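Putative pyridoxal phosphate-dependent transferase (Clostridium difficile, PDB 4DQ6) is a putative pyridoxal phosphate-dependent transferase of the class I and II aminotransferase family, binding pyridoxal-5'-phosphate in a dimer of two identical subunits. Local coordinates at residues A[92-97]-A[260-265]; A[102-107]-A[128-133]; A[225-230]-A[251-256]. One frame throughout, in Å; residues are numbered along the deposited sequence.

Interaction 1: A[92-97]-A[260-265]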
ATOM      1  N   TRP A  92      -2.372   1.358 -20.668  1.00 17.32           N
ATOM      2  CA  TRP A  92      -1.067   0.857 -20.307  1.00 16.81           C
ATOM      3  C   TRP A  92      -0.714   1.010 -18.857  1.00 15.89           C
ATOM      4  O   TRP A  92       0.342   0.467 -18.423  1.00 16.26           O
ATOM      5  CB  TRP A  92      -0.011   1.529 -21.104  1.00 17.00           C
ATOM      6  CG  TRP A  92      -0.114   1.386 -22.596  1.00 17.43           C
ATOM      7  CD1 TRP A  92      -0.920   0.529 -23.301  1.00 18.54           C
ATOM      8  CD2 TRP A  92       0.675   2.107 -23.587  1.00 18.25           C
ATOM      9  NE1 TRP A  92      -0.695   0.650 -24.652  1.00 19.18           N
ATOM     10  CE2 TRP A  92       0.255   1.587 -24.890  1.00 18.86           C
ATOM     11  CE3 TRP A  92       1.695   3.051 -23.533  1.00 17.99           C
ATOM     12  CZ2 TRP A  92       0.825   2.074 -26.095  1.00 19.79           C
ATOM     13  CZ3 TRP A  92       2.253   3.512 -24.746  1.00 19.07           C
ATOM     14  CH2 TRP A  92       1.819   3.037 -25.977  1.00 19.48           C
ATOM     15  N   LEU A  93      -1.533   1.708 -18.041  1.00 15.16           N
ATOM     16  CA  LEU A  93      -1.137   2.096 -16.710  1.00 14.95           C
ATOM     17  C   LEU A  93      -1.602   1.130 -15.656  1.00 14.02           C
ATOM     18  O   LEU A  93      -2.770   0.772 -15.627  1.00 14.63           O
ATOM     19  CB  LEU A  93      -1.706   3.481 -16.383  1.00 15.82           C
ATOM     20  CG  LEU A  93      -1.112   4.661 -17.130  1.00 16.33           C
ATOM     21  CD1 LEU A  93      -1.957   5.939 -17.087  1.00 16.57           C
ATOM     22  CD2 LEU A  93       0.314   4.882 -16.647  1.00 16.59           C
ATOM     23  N   ILE A  94      -0.660   0.756 -14.767  1.00 13.66           N
ATOM     24  CA  ILE A  94      -0.971   0.014 -13.547  1.00 13.83           C
ATOM     25  C   ILE A  94      -0.575   0.834 -12.310  1.00 13.28           C
ATOM     26  O   ILE A  94       0.533   1.380 -12.249  1.00 13.32           O
ATOM     27  CB  ILE A  94      -0.286  -1.382 -13.503  1.00 14.50           C
ATOM     28  CG1 ILE A  94      -0.899  -2.177 -14.634  1.00 14.72           C
ATOM     29  CG2 ILE A  94      -0.444  -2.060 -12.140  1.00 14.92           C
ATOM     30  CD1 ILE A  94      -0.343  -3.594 -14.676  1.00 15.55           C
ATOM     31  N   TYR A  95      -1.503   0.924 -11.338  1.00 13.22           N
ATOM     32  CA  TYR A  95      -1.236   1.551 -10.031  1.00 13.30           C
ATOM     33  C   TYR A  95      -0.260   0.696  -9.226  1.00 13.87           C
ATOM     34  O   TYR A  95      -0.431  -0.529  -9.153  1.00 13.89           O
ATOM     35  CB  TYR A  95      -2.541   1.627  -9.240  1.00 14.51           C
ATOM     36  CG  TYR A  95      -2.342   1.871  -7.763  1.00 13.83           C
ATOM     37  CD1 TYR A  95      -2.025   3.169  -7.268  1.00 14.96           C
ATOM     38  CD2 TYR A  95      -2.426   0.844  -6.840  1.00 13.82           C
ATOM     39  CE1 TYR A  95      -1.761   3.378  -5.931  1.00 14.18           C
ATOM     40  CE2 TYR A  95      -2.146   1.060  -5.493  1.00 14.04           C
ATOM     41  CZ  TYR A  95      -1.829   2.314  -5.040  1.00 14.26           C
ATOM     42  OH  TYR A  95      -1.583   2.516  -3.673  1.00 16.37           O
ATOM     43  N   SER A  96       0.649   1.329  -8.493  1.00 13.21           N
ATOM     44  CA  SER A  96       1.449   0.663  -7.485  1.00 13.72           C
ATOM     45  C   SER A  96       1.618   1.633  -6.303  1.00 13.98           C
ATOM     46  O   SER A  96       1.744   2.853  -6.553  1.00 13.00           O
ATOM     47  CB  SER A  96       2.780   0.263  -8.063  1.00 14.04           C
ATOM     48  OG  SER A  96       3.619  -0.366  -7.083  1.00 12.65           O
ATOM     49  N   PRO A  97       1.677   1.103  -5.077  1.00 14.19           N
ATOM     50  CA  PRO A  97       1.923   2.062  -3.952  1.00 14.63           C
ATOM     51  C   PRO A  97       3.306   2.684  -4.029  1.00 15.13           C
ATOM     52  O   PRO A  97       3.596   3.659  -3.367  1.00 16.16           O
ATOM     53  CB  PRO A  97       1.709   1.223  -2.711  1.00 16.00           C
ATOM     54  CG  PRO A  97       1.847  -0.140  -3.170  1.00 16.34           C
ATOM     55  CD  PRO A  97       1.381  -0.243  -4.585  1.00 15.81           C
ATOM     56  N   LEU A 260       0.870  -9.742 -16.760  1.00 17.56           N
ATOM     57  CA  LEU A 260       1.677 -10.379 -15.748  1.00 19.31           C
ATOM     58  C   LEU A 260       1.721  -9.547 -14.476  1.00 17.00           C
ATOM     59  O   LEU A 260       1.614 -10.072 -13.390  1.00 17.35           O
ATOM     60  CB  LEU A 260       3.105 -10.512 -16.233  1.00 20.82           C
ATOM     61  CG  LEU A 260       3.526 -11.706 -17.074  1.00 24.22           C
ATOM     62  CD1 LEU A 260       5.008 -11.516 -17.277  1.00 25.57           C
ATOM     63  CD2 LEU A 260       3.244 -13.022 -16.374  1.00 23.59           C
ATOM     64  N   LEU A 261       1.935  -8.249 -14.630  1.00 15.75           N
ATOM     65  CA  LEU A 261       1.989  -7.370 -13.468  1.00 14.76           C
ATOM     66  C   LEU A 261       0.632  -7.224 -12.815  1.00 14.52           C
ATOM     67  O   LEU A 261       0.519  -7.220 -11.609  1.00 14.72           O
ATOM     68  CB  LEU A 261       2.553  -5.997 -13.821  1.00 14.84           C
ATOM     69  CG  LEU A 261       2.805  -5.072 -12.618  1.00 14.45           C
ATOM     70  CD1 LEU A 261       3.670  -5.802 -11.598  1.00 15.96           C
ATOM     71  CD2 LEU A 261       3.508  -3.806 -13.070  1.00 14.16           C
ATOM     72  N   ASP A 262      -0.389  -7.080 -13.645  1.00 15.21           N
ATOM     73  CA  ASP A 262      -1.743  -7.032 -13.140  1.00 17.36           C
ATOM     74  C   ASP A 262      -2.031  -8.237 -12.266  1.00 16.38           C
ATOM     75  O   ASP A 262      -2.583  -8.085 -11.159  1.00 17.09           O
ATOM     76  CB  ASP A 262      -2.735  -6.888 -14.261  1.00 19.80           C
ATOM     77  CG  ASP A 262      -4.088  -6.302 -13.806  1.00 24.91           C
ATOM     78  OD1 ASP A 262      -4.121  -5.283 -13.064  1.00 30.42           O
ATOM     79  OD2 ASP A 262      -5.086  -6.847 -14.276  1.00 32.96           O
ATOM     80  N   ASP A 263      -1.708  -9.423 -12.757  1.00 16.53           N
ATOM     81  CA  ASP A 263      -2.004 -10.614 -12.025  1.00 16.98           C
ATOM     82  C   ASP A 263      -1.145 -10.747 -10.746  1.00 16.02           C
ATOM     83  O   ASP A 263      -1.612 -11.305  -9.763  1.00 15.88           O
ATOM     84  CB  ASP A 263      -1.718 -11.807 -12.933  1.00 18.49           C
ATOM     85  CG  ASP A 263      -2.790 -12.002 -13.980  1.00 21.90           C
ATOM     86  OD1 ASP A 263      -3.852 -11.311 -13.974  1.00 23.96           O
ATOM     87  OD2 ASP A 263      -2.566 -12.872 -14.847  1.00 24.57           O
ATOM     88  N   ALA A 264       0.098 -10.225 -10.772  1.00 16.26           N
ATOM     89  CA  ALA A 264       0.933 -10.171  -9.543  1.00 15.77           C
ATOM     90  C   ALA A 264       0.319  -9.280  -8.501  1.00 15.05           C
ATOM     91  O   ALA A 264       0.251  -9.638  -7.315  1.00 15.64           O
ATOM     92  CB  ALA A 264       2.354  -9.738  -9.861  1.00 15.00           C
ATOM     93  N   PHE A 265      -0.189  -8.108  -8.910  1.00 13.87           N
ATOM     94  CA  PHE A 265      -0.902  -7.258  -7.946  1.00 13.69           C
ATOM     95  C   PHE A 265      -2.161  -7.911  -7.434  1.00 14.06           C
ATOM     96  O   PHE A 265      -2.605  -7.627  -6.299  1.00 15.44           O
ATOM     97  CB  PHE A 265      -1.140  -5.853  -8.506  1.00 13.51           C
ATOM     98  CG  PHE A 265       0.090  -4.943  -8.392  1.00 13.35           C
ATOM     99  CD1 PHE A 265       0.579  -4.583  -7.121  1.00 12.83           C
ATOM    100  CD2 PHE A 265       0.705  -4.395  -9.496  1.00 13.64           C
ATOM    101  CE1 PHE A 265       1.694  -3.761  -7.004  1.00 12.80           C
ATOM    102  CE2 PHE A 265       1.798  -3.556  -9.375  1.00 13.79           C
ATOM    103  CZ  PHE A 265       2.276  -3.220  -8.113  1.00 13.06           C
TER
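Ser96 OG meets both a carbonyl oxygen and an aromatic ring: it is hydrogen-bonded to the backbone oxygen of Gly98, a residue of the pyridoxal-5'-phosphate pocket, and it lies 3.3 Å from CZ of Phe265. With OG swung to the far side from the backbone N (chi1 178°), the hydroxyl reaches the end of the ring while it serves the turn that follows the strand; Ser96 CB is almost as near, 3.5 Å from the same CZ. The ring is approached from further directions. Tyr95 O sits 3.8 Å above one face of the Phe265 ring, offset toward its rim, and the CG2 branch of Ile94 comes in obliquely, 3.7 Å from Phe265 CD2.

Ile94 points directly at the helix and splits its two branches between separate targets. CG2 goes to the ring, whereas the extended arm through CG1 (chi2 -178°) pushes its CD1 methyl down to the helix backbone, 3.6 Å from Asp262 N. The same methyl rests 3.9 Å from Leu261 CB, giving one isoleucine a grip on three helix residues. Asp262 adds little more than its CB to this apolar patch, and its carboxylate turns to a salt bridge with Lys271.

The helix runs nearly along the strand, with 28° between their directions and 9.6 Å between their axes. Strand 93-96 borders the mixed sheet, paired on its inner side with antiparallel strand 248-251, and helix 255-267 covers it in the helix-over-sheet layering of the large domain of fold type I pyridoxal phosphate-dependent enzymes.

Interaction 2: A[102-107]-A[128-133]; sequences AISLLI and NSVVKN
Val130 carries most of this helix contact, presenting both methyls to helix 99-110. CG2 packs tightest, 3.6 Å from Ser104 CB and 3.7 Å from Ser104 CA, where the backbones come nearest. CG1, lying between the backbone N and the carbonyl carbon (chi1 76°), is turned instead to the isoleucines one helical turn apart: it is 3.8 Å from Ile107 CD1 and 4.1 Å from Ile103 CG2. Ile103 crosses Val130 at about a right angle. The hydroxyl of Ser104 is spent elsewhere, on Arg267 O of the second subunit and on Asn134.

Beyond Val130 the packing thins. Val131 points its CB away from the facing helix, yet its CG2 still reaches Ile107 CD1 at 4.1 Å. Further round, the second helix turns a polar side outward, where the exposed Lys132 stretches back along its own helix to donate from NZ to Asn128 OD1 at 3.0 Å, in the carbonyl plane and on a lone pair; Asn128 ND2 is bonded to Glu121.

The axes diverge by 37° at a separation of 9.8 Å. Ile107 and Val131 also rest on strand 116-119 and Val131 on strand 137-140, while Leu105, on the opposite side of its helix, packs against helix 255-267, and Ile268 of the second subunit lies against Ser104 and Leu105.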
ATOM      1  N   ALA A 102       6.576  -2.336  -7.432  1.00 14.81           N
ATOM      2  CA  ALA A 102       6.332  -2.691  -8.844  1.00 14.21           C
ATOM      3  C   ALA A 102       7.516  -3.431  -9.399  1.00 14.87           C
ATOM      4  O   ALA A 102       7.343  -4.467 -10.069  1.00 14.88           O
ATOM      5  CB  ALA A 102       5.963  -1.442  -9.699  1.00 14.00           C
ATOM      6  N   ILE A 103       8.710  -2.901  -9.234  1.00 14.54           N
ATOM      7  CA  ILE A 103       9.920  -3.537  -9.769  1.00 14.37           C
ATOM      8  C   ILE A 103      10.107  -4.930  -9.195  1.00 15.04           C
ATOM      9  O   ILE A 103      10.477  -5.879  -9.906  1.00 14.90           O
ATOM     10  CB  ILE A 103      11.125  -2.617  -9.538  1.00 14.90           C
ATOM     11  CG1 ILE A 103      10.974  -1.361 -10.377  1.00 14.20           C
ATOM     12  CG2 ILE A 103      12.440  -3.339  -9.895  1.00 14.60           C
ATOM     13  CD1 ILE A 103      12.106  -0.385 -10.337  1.00 14.79           C
ATOM     14  N   SER A 104       9.816  -5.069  -7.898  1.00 14.69           N
ATOM     15  CA  SER A 104       9.971  -6.357  -7.233  1.00 14.83           C
ATOM     16  C   SER A 104       9.009  -7.366  -7.856  1.00 14.60           C
ATOM     17  O   SER A 104       9.416  -8.502  -8.163  1.00 14.72           O
ATOM     18  CB  SER A 104       9.608  -6.276  -5.749  1.00 15.05           C
ATOM     19  OG  SER A 104       9.876  -7.481  -5.073  1.00 16.04           O
ATOM     20  N   LEU A 105       7.755  -7.013  -8.102  1.00 14.28           N
ATOM     21  CA  LEU A 105       6.790  -7.939  -8.708  1.00 15.26           C
ATOM     22  C   LEU A 105       7.241  -8.250 -10.160  1.00 16.10           C
ATOM     23  O   LEU A 105       7.139  -9.399 -10.599  1.00 17.03           O
ATOM     24  CB  LEU A 105       5.364  -7.434  -8.660  1.00 16.04           C
ATOM     25  CG  LEU A 105       4.769  -7.363  -7.284  1.00 15.88           C
ATOM     26  CD1 LEU A 105       3.328  -6.875  -7.448  1.00 15.88           C
ATOM     27  CD2 LEU A 105       4.770  -8.553  -6.399  1.00 18.79           C
ATOM     28  N   LEU A 106       7.662  -7.223 -10.913  1.00 16.24           N
ATOM     29  CA  LEU A 106       8.150  -7.421 -12.287  1.00 17.11           C
ATOM     30  C   LEU A 106       9.276  -8.439 -12.317  1.00 16.86           C
ATOM     31  O   LEU A 106       9.329  -9.315 -13.201  1.00 17.37           O
ATOM     32  CB  LEU A 106       8.572  -6.113 -12.919  1.00 16.89           C
ATOM     33  CG  LEU A 106       7.435  -5.119 -13.279  1.00 17.84           C
ATOM     34  CD1 LEU A 106       7.990  -3.739 -13.608  1.00 18.41           C
ATOM     35  CD2 LEU A 106       6.640  -5.729 -14.444  1.00 18.00           C
ATOM     36  N   ILE A 107      10.199  -8.338 -11.382  1.00 16.31           N
ATOM     37  CA  ILE A 107      11.347  -9.268 -11.325  1.00 17.26           C
ATOM     38  C   ILE A 107      10.849 -10.668 -11.081  1.00 17.43           C
ATOM     39  O   ILE A 107      11.301 -11.662 -11.769  1.00 16.79           O
ATOM     40  CB  ILE A 107      12.340  -8.850 -10.210  1.00 17.42           C
ATOM     41  CG1 ILE A 107      13.146  -7.639 -10.659  1.00 17.27           C
ATOM     42  CG2 ILE A 107      13.244 -10.031  -9.859  1.00 18.15           C
ATOM     43  CD1 ILE A 107      13.958  -6.981  -9.559  1.00 17.25           C
ATOM     44  N   ASN A 128      19.871  -2.712  -5.937  1.00 17.82           N
ATOM     45  CA  ASN A 128      20.701  -3.825  -5.563  1.00 18.84           C
ATOM     46  C   ASN A 128      19.892  -4.821  -4.716  1.00 18.32           C
ATOM     47  O   ASN A 128      19.807  -6.022  -5.028  1.00 19.12           O
ATOM     48  CB  ASN A 128      21.962  -3.247  -4.873  1.00 19.14           C
ATOM     49  CG  ASN A 128      23.009  -4.296  -4.501  1.00 20.41           C
ATOM     50  OD1 ASN A 128      22.679  -5.229  -3.810  1.00 21.27           O
ATOM     51  ND2 ASN A 128      24.303  -4.065  -4.870  1.00 21.96           N
ATOM     52  N   SER A 129      19.288  -4.342  -3.642  1.00 19.17           N
ATOM     53  CA  SER A 129      18.608  -5.235  -2.749  1.00 19.92           C
ATOM     54  C   SER A 129      17.390  -5.886  -3.359  1.00 19.08           C
ATOM     55  O   SER A 129      17.058  -7.020  -2.998  1.00 19.94           O
ATOM     56  CB  SER A 129      18.272  -4.566  -1.430  1.00 21.09           C
ATOM     57  OG  SER A 129      17.568  -3.414  -1.623  1.00 23.24           O
ATOM     58  N   VAL A 130      16.666  -5.198  -4.248  1.00 17.36           N
ATOM     59  CA  VAL A 130      15.452  -5.797  -4.796  1.00 17.72           C
ATOM     60  C   VAL A 130      15.786  -7.023  -5.646  1.00 17.80           C
ATOM     61  O   VAL A 130      15.044  -7.999  -5.643  1.00 18.50           O
ATOM     62  CB  VAL A 130      14.563  -4.783  -5.569  1.00 17.61           C
ATOM     63  CG1 VAL A 130      15.135  -4.473  -6.957  1.00 16.78           C
ATOM     64  CG2 VAL A 130      13.110  -5.321  -5.641  1.00 18.45           C
ATOM     65  N   VAL A 131      16.957  -7.029  -6.271  1.00 17.58           N
ATOM     66  CA  VAL A 131      17.353  -8.177  -7.069  1.00 18.10           C
ATOM     67  C   VAL A 131      17.716  -9.367  -6.159  1.00 18.43           C
ATOM     68  O   VAL A 131      17.231 -10.511  -6.348  1.00 18.87           O
ATOM     69  CB  VAL A 131      18.499  -7.795  -8.035  1.00 17.02           C
ATOM     70  CG1 VAL A 131      19.115  -9.047  -8.679  1.00 17.84           C
ATOM     71  CG2 VAL A 131      17.986  -6.772  -9.080  1.00 16.94           C
ATOM     72  N   LYS A 132      18.502  -9.055  -5.138  1.00 18.60           N
ATOM     73  CA  LYS A 132      18.971 -10.035  -4.165  1.00 20.03           C
ATOM     74  C   LYS A 132      17.842 -10.616  -3.311  1.00 19.58           C
ATOM     75  O   LYS A 132      17.807 -11.846  -3.023  1.00 20.75           O
ATOM     76  CB  LYS A 132      20.049  -9.445  -3.283  1.00 21.19           C
ATOM     77  CG  LYS A 132      21.310  -9.151  -4.087  1.00 23.32           C
ATOM     78  CD  LYS A 132      22.410  -8.539  -3.250  1.00 25.09           C
ATOM     79  CE  LYS A 132      23.724  -8.514  -4.049  1.00 25.75           C
ATOM     80  NZ  LYS A 132      24.635  -7.518  -3.420  1.00 29.26           N
ATOM     81  N   ASN A 133      16.917  -9.753  -2.886  1.00 18.45           N
ATOM     82  CA  ASN A 133      15.842 -10.185  -2.018  1.00 18.68           C
ATOM     83  C   ASN A 133      14.790 -11.005  -2.779  1.00 19.02           C
ATOM     84  O   ASN A 133      13.962 -11.699  -2.166  1.00 19.50           O
ATOM     85  CB  ASN A 133      15.147  -8.986  -1.407  1.00 18.65           C
ATOM     86  CG  ASN A 133      15.975  -8.259  -0.365  1.00 18.67           C
ATOM     87  OD1 ASN A 133      16.898  -8.804   0.212  1.00 22.30           O
ATOM     88  ND2 ASN A 133      15.572  -7.004  -0.088  1.00 20.31           N
TER

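Interaction 3: A[225-230]-A[251-256]; sequences EFEKNT and VLPDEK
The direct polar link is the bond from Lys228 NZ to Pro253 O, 2.9 Å long. Bends at chi2 and chi3 bring the exposed lysine chain round to the proline, and the ammonium sits well above the carbonyl plane, 62° out of it. Lys228 NZ also forms a salt bridge with OE2 of the neighbouring Glu227, 3.5 Å away in one of that residue's two modelled conformers. A second link passes through water, which donates to Thr230 O at 3.0 Å and to Val251 O at 2.9 Å and so joins the two main chains near the ends of their strands.

Apolar contact centres on the Pro253 ring, which points at the helix end. Glu227 crosses it obliquely, CG 3.6 Å from Pro253 CB, and Trp92 packs against it as well. The ring's CG and CD edge lies against two backbone oxygens, Glu227 O and Thr230 O.

Bonds inside each segment shape the two turns. Phe226 O is gripped from opposite faces by Thr230 OG1 (2.7 Å) and Asn229 N (3.0 Å), which ties the strand start back to the helix. Asp254 is the N-cap of helix 255-267: its OD1 accepts from Lys256 N at 2.8 Å.

Both turns lie at one end of antiparallel neighbours 230-234 and 248-251, the reversed strand 248-251 being a hallmark of the fold type I large domain.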
ATOM      1  N   GLU A 225      10.108   0.424 -31.228  1.00 26.73           N
ATOM      2  CA  GLU A 225      10.815  -0.768 -30.843  1.00 27.49           C
ATOM      3  C   GLU A 225      11.235  -0.649 -29.346  1.00 24.92           C
ATOM      4  O   GLU A 225      11.181  -1.615 -28.560  1.00 24.44           O
ATOM      5  CB  GLU A 225      12.053  -0.921 -31.727  1.00 30.87           C
ATOM      6  CG  GLU A 225      11.795  -1.164 -33.238  1.00 36.57           C
ATOM      7  CD  GLU A 225      11.089  -0.027 -34.029  1.00 39.13           C
ATOM      8  OE1 GLU A 225      11.319   1.191 -33.767  1.00 36.37           O
ATOM      9  OE2 GLU A 225      10.303  -0.387 -34.973  1.00 47.25           O
ATOM     10  N   PHE A 226      11.631   0.556 -28.949  1.00 23.85           N
ATOM     11  CA  PHE A 226      11.993   0.748 -27.539  1.00 21.97           C
ATOM     12  C   PHE A 226      10.754   0.701 -26.657  1.00 21.69           C
ATOM     13  O   PHE A 226      10.791   0.145 -25.549  1.00 20.77           O
ATOM     14  CB  PHE A 226      12.698   2.068 -27.359  1.00 22.22           C
ATOM     15  CG  PHE A 226      14.154   2.077 -27.688  1.00 22.03           C
ATOM     16  CD1 PHE A 226      14.736   1.197 -28.590  1.00 22.55           C
ATOM     17  CD2 PHE A 226      14.947   3.064 -27.126  1.00 21.57           C
ATOM     18  CE1 PHE A 226      16.078   1.290 -28.888  1.00 22.44           C
ATOM     19  CE2 PHE A 226      16.292   3.143 -27.413  1.00 22.65           C
ATOM     20  CZ  PHE A 226      16.859   2.279 -28.311  1.00 23.08           C
ATOM     21  N   GLU A 227       9.651   1.267 -27.137  1.00 21.37           N
ATOM     22  CA  GLU A 227       8.366   1.195 -26.439  0.50 22.19           C
ATOM     23  C   GLU A 227       7.999  -0.247 -26.121  1.00 23.01           C
ATOM     24  O   GLU A 227       7.509  -0.539 -25.042  1.00 24.63           O
ATOM     25  CB  GLU A 227       7.274   1.866 -27.287  0.50 22.77           C
ATOM     26  CG  GLU A 227       5.850   1.732 -26.769  0.50 23.53           C
ATOM     27  CD  GLU A 227       4.838   2.339 -27.719  0.50 24.91           C
ATOM     28  OE1 GLU A 227       4.786   3.591 -27.740  0.50 24.78           O
ATOM     29  OE2 GLU A 227       4.113   1.572 -28.436  0.50 27.13           O
ATOM     30  N   LYS A 228       8.257  -1.149 -27.067  1.00 24.92           N
ATOM     31  CA  LYS A 228       7.923  -2.533 -26.847  1.00 27.74           C
ATOM     32  C   LYS A 228       8.888  -3.288 -25.939  1.00 26.92           C
ATOM     33  O   LYS A 228       8.548  -4.368 -25.430  1.00 28.51           O
ATOM     34  CB  LYS A 228       7.724  -3.229 -28.204  1.00 31.26           C
ATOM     35  CG  LYS A 228       6.442  -2.753 -28.912  1.00 35.46           C
ATOM     36  CD  LYS A 228       5.149  -2.771 -28.043  1.00 39.58           C
ATOM     37  CE  LYS A 228       4.249  -1.553 -28.325  1.00 40.10           C
ATOM     38  NZ  LYS A 228       2.879  -1.572 -27.680  1.00 43.59           N
ATOM     39  N   ASN A 229      10.063  -2.732 -25.681  1.00 22.77           N
ATOM     40  CA  ASN A 229      11.034  -3.421 -24.871  1.00 21.84           C
ATOM     41  C   ASN A 229      11.300  -2.747 -23.512  1.00 19.85           C
ATOM     42  O   ASN A 229      12.271  -3.094 -22.860  1.00 19.55           O
ATOM     43  CB  ASN A 229      12.347  -3.507 -25.611  1.00 21.96           C
ATOM     44  CG  ASN A 229      13.254  -4.629 -25.083  1.00 22.68           C
ATOM     45  OD1 ASN A 229      12.797  -5.698 -24.706  1.00 24.17           O
ATOM     46  ND2 ASN A 229      14.525  -4.319 -24.938  1.00 22.09           N
ATOM     47  N   THR A 230      10.503  -1.750 -23.165  1.00 18.99           N
ATOM     48  CA  THR A 230      10.737  -0.915 -21.955  1.00 17.41           C
ATOM     49  C   THR A 230       9.457  -0.850 -21.119  1.00 16.45           C
ATOM     50  O   THR A 230       8.387  -0.560 -21.632  1.00 19.55           O
ATOM     51  CB  THR A 230      11.163   0.493 -22.368  1.00 17.65           C
ATOM     52  OG1 THR A 230      12.272   0.389 -23.284  1.00 18.79           O
ATOM     53  CG2 THR A 230      11.559   1.354 -21.134  1.00 16.79           C
ATOM     54  N   VAL A 251       4.036   1.913 -16.647  1.00 12.86           N
ATOM     55  CA  VAL A 251       3.560   2.069 -18.017  1.00 13.68           C
ATOM     56  C   VAL A 251       4.009   0.789 -18.737  1.00 13.97           C
ATOM     57  O   VAL A 251       5.253   0.577 -18.944  1.00 15.11           O
ATOM     58  CB  VAL A 251       4.121   3.292 -18.750  1.00 13.73           C
ATOM     59  CG1 VAL A 251       3.553   3.329 -20.157  1.00 14.56           C
ATOM     60  CG2 VAL A 251       3.819   4.566 -17.949  1.00 13.97           C
ATOM     61  N   LEU A 252       3.053  -0.032 -19.186  1.00 15.48           N
ATOM     62  CA  LEU A 252       3.397  -1.313 -19.850  1.00 15.56           C
ATOM     63  C   LEU A 252       2.675  -1.378 -21.225  1.00 17.16           C
ATOM     64  O   LEU A 252       1.534  -1.794 -21.338  1.00 17.58           O
ATOM     65  CB  LEU A 252       3.039  -2.471 -18.944  1.00 15.57           C
ATOM     66  CG  LEU A 252       3.447  -2.438 -17.498  1.00 15.32           C
ATOM     67  CD1 LEU A 252       2.273  -1.972 -16.612  1.00 15.65           C
ATOM     68  CD2 LEU A 252       3.952  -3.805 -17.071  1.00 15.16           C
ATOM     69  N   PRO A 253       3.392  -0.956 -22.275  1.00 18.03           N
ATOM     70  CA  PRO A 253       2.818  -0.957 -23.636  1.00 19.31           C
ATOM     71  C   PRO A 253       2.586  -2.346 -24.214  1.00 21.02           C
ATOM     72  O   PRO A 253       1.816  -2.474 -25.155  1.00 22.68           O
ATOM     73  CB  PRO A 253       3.870  -0.185 -24.452  1.00 19.52           C
ATOM     74  CG  PRO A 253       4.599   0.638 -23.446  1.00 18.98           C
ATOM     75  CD  PRO A 253       4.689  -0.257 -22.243  1.00 18.07           C
ATOM     76  N   ASP A 254       3.254  -3.356 -23.692  1.00 20.88           N
ATOM     77  CA  ASP A 254       3.043  -4.733 -24.153  1.00 21.98           C
ATOM     78  C   ASP A 254       1.975  -5.390 -23.284  1.00 21.26           C
ATOM     79  O   ASP A 254       2.116  -5.513 -22.069  1.00 20.10           O
ATOM     80  CB  ASP A 254       4.374  -5.482 -24.132  1.00 23.87           C
ATOM     81  CG  ASP A 254       4.254  -6.903 -24.651  1.00 27.52           C
ATOM     82  OD1 ASP A 254       3.265  -7.570 -24.402  1.00 30.58           O
ATOM     83  OD2 ASP A 254       5.169  -7.378 -25.338  1.00 30.65           O
ATOM     84  N   GLU A 255       0.869  -5.791 -23.892  1.00 22.90           N
ATOM     85  CA  GLU A 255      -0.238  -6.340 -23.116  1.00 23.48           C
ATOM     86  C   GLU A 255       0.114  -7.588 -22.307  1.00 22.39           C
ATOM     87  O   GLU A 255      -0.506  -7.868 -21.296  1.00 21.11           O
ATOM     88  CB  GLU A 255      -1.486  -6.594 -23.955  1.00 27.14           C
ATOM     89  CG  GLU A 255      -1.328  -7.513 -25.118  1.00 32.36           C
ATOM     90  CD  GLU A 255      -2.401  -7.194 -26.146  1.00 37.60           C
ATOM     91  OE1 GLU A 255      -3.578  -7.006 -25.715  1.00 41.80           O
ATOM     92  OE2 GLU A 255      -2.070  -7.119 -27.360  1.00 45.82           O
ATOM     93  N   LYS A 256       1.099  -8.350 -22.752  1.00 22.74           N
ATOM     94  CA  LYS A 256       1.516  -9.548 -21.983  1.00 22.63           C
ATOM     95  C   LYS A 256       2.242  -9.221 -20.691  1.00 20.58           C
ATOM     96  O   LYS A 256       2.035  -9.889 -19.688  1.00 20.72           O
ATOM     97  CB  LYS A 256       2.410 -10.457 -22.791  1.00 26.51           C
ATOM     98  CG  LYS A 256       1.746 -11.005 -24.025  1.00 29.26           C
ATOM     99  CD  LYS A 256       2.727 -11.866 -24.793  1.00 31.70           C
ATOM    100  CE  LYS A 256       3.098 -13.145 -24.043  1.00 33.37           C
ATOM    101  NZ  LYS A 256       3.505 -14.221 -25.011  1.00 36.14           N
TER
HETATM  102  O   HOH W   1       6.963   1.924 -20.813  1.00 15.04           O

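How the interactions relate
Interactions 2 and 3 are both nested within the chain loop closed by interaction 1, and both touch it. Leu105, its CD1 3.5 Å from Phe265 CE1, faces helix 255-267, while Ile103, Ser104 and Ile107 face helix 126-133, placing helix 99-110 between them. Interaction 3 adjoins the start of the edge strand, where Trp92 O and Leu252 N, 2.9 Å apart, probably form a hydrogen bond, and helix 255-267 serves both contacts. Between 102-107 and 251-256 there is light packing, Leu106 CD2 to Leu252 CD2 at 4.2 Å. The side chains of Ile103 and Ser96 lie about 6 and 7 Å from a bound pyridoxal-5'-phosphate; that of Val251 is about 14 Å away.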